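Local coordinates for glycosylation Associate Protein 1 (Streptococcus agalactiae serotype V, PDB 6OYC) that probably works with its partner Gap proteins as an accessory Sec component in the glycosylation and secretion of a bacterial surface glycoprotein, at residues F234-G244 / N264-R274. Numbering follows the deposited sequence.
With SO4 (sulfate ion), chain J.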
loop_
_atom_site.group_PDB
_atom_site.type_symbol
_atom_site.label_atom_id
_atom_site.label_comp_id
_atom_site.label_asym_id
_atom_site.label_seq_id
_atom_site.Cartn_x
_atom_site.Cartn_y
_atom_site.Cartn_z
ATOM N N PHE A 234 2.517 12.016 9.215
ATOM C CA PHE A 234 2.386 13.432 8.859
ATOM C C PHE A 234 1.425 13.608 7.685
ATOM O O PHE A 234 1.667 13.086 6.595
ATOM C CB PHE A 234 3.750 14.042 8.509
ATOM C CG PHE A 234 3.710 15.543 8.302
ATOM C CD1 PHE A 234 3.165 16.092 7.148
ATOM C CD2 PHE A 234 4.224 16.402 9.261
ATOM C CE1 PHE A 234 3.134 17.465 6.958
ATOM C CE2 PHE A 234 4.196 17.772 9.077
ATOM C CZ PHE A 234 3.654 18.308 7.921
ATOM N N ASN A 235 0.362 14.380 7.891
ATOM C CA ASN A 235 -0.601 14.627 6.832
ATOM C C ASN A 235 -1.361 15.914 7.124
ATOM O O ASN A 235 -1.919 16.075 8.219
ATOM C CB ASN A 235 -1.574 13.444 6.711
ATOM C CG ASN A 235 -2.195 13.355 5.347
ATOM O OD1 ASN A 235 -2.618 14.358 4.786
ATOM N ND2 ASN A 235 -2.232 12.150 4.791
ATOM N N GLN A 236 -1.412 16.819 6.148
ATOM C CA GLN A 236 -2.177 18.046 6.364
ATOM C C GLN A 236 -3.669 17.791 6.560
ATOM O O GLN A 236 -4.350 18.636 7.139
ATOM C CB GLN A 236 -1.980 19.023 5.204
ATOM C CG GLN A 236 -2.445 18.507 3.861
ATOM C CD GLN A 236 -2.110 19.461 2.710
ATOM O OE1 GLN A 236 -1.329 19.120 1.814
ATOM N NE2 GLN A 236 -2.695 20.662 2.735
ATOM N N VAL A 237 -4.207 16.656 6.108
ATOM C CA VAL A 237 -5.640 16.436 6.325
ATOM C C VAL A 237 -5.965 16.230 7.804
ATOM O O VAL A 237 -7.124 16.394 8.196
ATOM C CB VAL A 237 -6.166 15.251 5.484
ATOM C CG1 VAL A 237 -5.843 15.451 3.997
ATOM C CG2 VAL A 237 -5.577 13.925 5.985
ATOM N N HIS A 238 -4.986 15.885 8.649
ATOM C CA HIS A 238 -5.305 15.695 10.062
ATOM C C HIS A 238 -4.325 16.317 11.064
ATOM O O HIS A 238 -4.600 16.270 12.262
ATOM C CB HIS A 238 -5.463 14.192 10.371
ATOM C CG HIS A 238 -4.212 13.394 10.185
ATOM N ND1 HIS A 238 -4.236 12.071 9.796
ATOM C CD2 HIS A 238 -2.903 13.720 10.336
ATOM C CE1 HIS A 238 -2.996 11.618 9.714
ATOM N NE2 HIS A 238 -2.169 12.596 10.046
ATOM N N ASN A 239 -3.203 16.882 10.619
ATOM C CA ASN A 239 -2.227 17.438 11.546
ATOM C C ASN A 239 -2.851 18.473 12.474
ATOM O O ASN A 239 -2.507 18.535 13.658
ATOM C CB ASN A 239 -1.080 18.078 10.773
ATOM C CG ASN A 239 -0.103 17.072 10.246
ATOM O OD1 ASN A 239 -0.142 15.891 10.606
ATOM N ND2 ASN A 239 0.789 17.528 9.369
ATOM N N ALA A 240 -3.779 19.285 11.958
ATOM C CA ALA A 240 -4.245 20.438 12.716
ATOM C C ALA A 240 -5.029 20.013 13.953
ATOM O O ALA A 240 -4.840 20.583 15.036
ATOM C CB ALA A 240 -5.081 21.367 11.834
ATOM N N PHE A 241 -5.890 19.006 13.839
ATOM C CA PHE A 241 -6.614 18.602 15.039
ATOM C C PHE A 241 -5.933 17.481 15.817
ATOM O O PHE A 241 -6.353 17.194 16.937
ATOM C CB PHE A 241 -8.076 18.223 14.717
ATOM C CG PHE A 241 -8.234 17.052 13.776
ATOM C CD1 PHE A 241 -8.257 15.751 14.255
ATOM C CD2 PHE A 241 -8.413 17.262 12.427
ATOM C CE1 PHE A 241 -8.441 14.678 13.404
ATOM C CE2 PHE A 241 -8.591 16.192 11.561
ATOM C CZ PHE A 241 -8.604 14.894 12.055
ATOM N N ILE A 242 -4.889 16.857 15.291
ATOM C CA ILE A 242 -4.135 15.866 16.057
ATOM C C ILE A 242 -2.939 16.498 16.748
ATOM O O ILE A 242 -2.708 16.275 17.935
ATOM C CB ILE A 242 -3.688 14.692 15.156
ATOM C CG1 ILE A 242 -4.883 13.878 14.672
ATOM C CG2 ILE A 242 -2.742 13.771 15.919
ATOM C CD1 ILE A 242 -4.448 12.800 13.701
ATOM N N VAL A 243 -2.159 17.280 16.009
ATOM C CA VAL A 243 -0.944 17.870 16.552
ATOM C C VAL A 243 -1.245 19.187 17.258
ATOM O O VAL A 243 -0.665 19.484 18.302
ATOM C CB VAL A 243 0.101 18.042 15.430
ATOM C CG1 VAL A 243 1.387 18.615 15.975
ATOM C CG2 VAL A 243 0.379 16.709 14.761
ATOM N N GLY A 244 -2.169 19.990 16.723
ATOM C CA GLY A 244 -2.518 21.234 17.391
ATOM C C GLY A 244 -3.063 21.014 18.792
ATOM O O GLY A 244 -2.840 21.827 19.692
ATOM N N ASN A 264 5.886 21.162 2.100
ATOM C CA ASN A 264 4.762 21.243 3.026
ATOM C C ASN A 264 5.192 20.898 4.443
ATOM O O ASN A 264 4.729 21.515 5.405
ATOM C CB ASN A 264 3.635 20.310 2.582
ATOM C CG ASN A 264 2.875 20.847 1.392
ATOM O OD1 ASN A 264 3.152 21.949 0.902
ATOM N ND2 ASN A 264 1.900 20.078 0.923
ATOM N N VAL A 265 6.064 19.903 4.595
ATOM C CA VAL A 265 6.581 19.595 5.921
ATOM C C VAL A 265 7.330 20.800 6.487
ATOM O O VAL A 265 7.010 21.302 7.570
ATOM C CB VAL A 265 7.474 18.345 5.879
ATOM C CG1 VAL A 265 8.103 18.129 7.247
ATOM C CG2 VAL A 265 6.657 17.130 5.434
ATOM N N LEU A 266 8.325 21.293 5.745
ATOM C CA LEU A 266 9.193 22.357 6.240
ATOM C C LEU A 266 8.463 23.663 6.458
ATOM O O LEU A 266 9.021 24.559 7.098
ATOM C CB LEU A 266 10.337 22.602 5.268
ATOM C CG LEU A 266 11.205 21.378 5.077
ATOM C CD1 LEU A 266 11.927 21.452 3.736
ATOM C CD2 LEU A 266 12.165 21.330 6.246
ATOM N N GLU A 267 7.247 23.797 5.946
ATOM C CA GLU A 267 6.476 25.010 6.132
ATOM C C GLU A 267 5.603 24.963 7.380
ATOM O O GLU A 267 5.241 26.023 7.912
ATOM C CB GLU A 267 5.629 25.260 4.874
ATOM C CG GLU A 267 4.337 26.003 5.066
ATOM C CD GLU A 267 3.537 26.142 3.774
ATOM O OE1 GLU A 267 3.040 25.103 3.270
ATOM O OE2 GLU A 267 3.396 27.293 3.279
ATOM N N ASP A 268 5.284 23.767 7.878
ATOM C CA ASP A 268 4.337 23.608 8.979
ATOM C C ASP A 268 5.075 23.697 10.319
ATOM O O ASP A 268 5.172 22.732 11.080
ATOM C CB ASP A 268 3.589 22.288 8.839
ATOM C CG ASP A 268 2.465 22.143 9.851
ATOM O OD1 ASP A 268 2.352 22.997 10.759
ATOM O OD2 ASP A 268 1.697 21.159 9.749
ATOM N N TYR A 269 5.607 24.897 10.584
ATOM C CA TYR A 269 6.309 25.177 11.842
ATOM C C TYR A 269 5.505 24.735 13.057
ATOM O O TYR A 269 6.067 24.218 14.030
ATOM C CB TYR A 269 6.582 26.671 11.980
ATOM C CG TYR A 269 7.758 27.248 11.218
ATOM C CD1 TYR A 269 9.031 27.288 11.782
ATOM C CD2 TYR A 269 7.578 27.821 9.958
ATOM C CE1 TYR A 269 10.104 27.851 11.099
ATOM C CE2 TYR A 269 8.648 28.379 9.261
ATOM C CZ TYR A 269 9.910 28.395 9.842
ATOM O OH TYR A 269 10.981 28.960 9.165
ATOM N N SER A 270 4.184 24.943 13.022
ATOM C CA SER A 270 3.360 24.668 14.194
ATOM C C SER A 270 3.374 23.187 14.540
ATOM O O SER A 270 3.504 22.821 15.716
ATOM C CB SER A 270 1.931 25.163 13.961
ATOM O OG SER A 270 1.869 26.579 14.037
ATOM N N SER A 271 3.264 22.320 13.525
ATOM C CA SER A 271 3.338 20.882 13.772
ATOM C C SER A 271 4.733 20.472 14.229
ATOM O O SER A 271 4.881 19.699 15.182
ATOM C CB SER A 271 2.950 20.103 12.520
ATOM O OG SER A 271 1.586 20.275 12.176
ATOM N N LEU A 272 5.770 20.967 13.549
ATOM C CA LEU A 272 7.130 20.520 13.842
ATOM C C LEU A 272 7.569 20.949 15.231
ATOM O O LEU A 272 8.279 20.203 15.920
ATOM C CB LEU A 272 8.113 21.063 12.805
ATOM C CG LEU A 272 7.848 20.671 11.354
ATOM C CD1 LEU A 272 9.023 21.066 10.501
ATOM C CD2 LEU A 272 7.577 19.176 11.244
ATOM N N SER A 273 7.161 22.147 15.660
ATOM C CA SER A 273 7.553 22.621 16.978
ATOM C C SER A 273 6.864 21.843 18.086
ATOM O O SER A 273 7.332 21.880 19.226
ATOM C CB SER A 273 7.260 24.118 17.134
ATOM O OG SER A 273 5.870 24.349 17.220
ATOM N N ARG A 274 5.786 21.126 17.780
ATOM C CA ARG A 274 5.125 20.313 18.792
ATOM C C ARG A 274 5.657 18.884 18.855
ATOM O O ARG A 274 5.273 18.133 19.754
ATOM C CB ARG A 274 3.608 20.306 18.551
ATOM C CG ARG A 274 2.947 21.562 19.101
ATOM C CD ARG A 274 1.564 21.810 18.541
ATOM N NE ARG A 274 0.980 23.011 19.134
ATOM C CZ ARG A 274 1.205 24.251 18.694
ATOM N NH1 ARG A 274 1.980 24.464 17.639
ATOM N NH2 ARG A 274 0.637 25.285 19.293
HETATM S S SO4 J . 1.314 16.819 3.131
HETATM O O1 SO4 J . 0.741 16.318 4.385
HETATM O O2 SO4 J . 1.249 18.283 3.085
HETATM O O3 SO4 J . 2.728 16.400 3.038
HETATM O O4 SO4 J . 0.584 16.233 1.990
HETATM O O HOH W 1 0.256 20.078 7.985
#
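Phe234 lies against Val265 at the C-terminal ends of inner strands of a Rossmann-like parallel sheet, in keeping with the GT-B clan. It directly follows strand 229-233, and the helical turns of 264-274 follow the adjacent strand 250-255. The Phe234 CG is anti to the backbone N (chi1 -173°), which carries the ring to the second segment. Val265 CG2 makes a CH-pi contact over one face of the Phe234 ring, 4.0 Å from its centroid. Asn239 ND2 lies over the centre of the opposite face.

Gln236 N donates to O1 of a sulfate, probably from the crystallisation liquor, at 2.8 Å. Asn264 ND2 donates to O2 of the same ion, so the anion bridges the segments. The ion also accepts from Asn260 ND2 and Asn261 N.

Further along, the Asn239 amide reaches Asp268 through a water. That water accepts from Asn239 ND2 and donates to Asp268 OD2. Asp268 also N-caps helix 269-273, with OD1 accepting from Ser271 N at 3.0 Å.

Val243 CG1 packs on Ser271 CA at 3.7 Å and on Arg274 CB. Arg274 then passes the Val243 carbonyl. Arg274 NH1 donates to Ser270 O at 3.0 Å, with that oxygen only 2° out of the guanidinium plane.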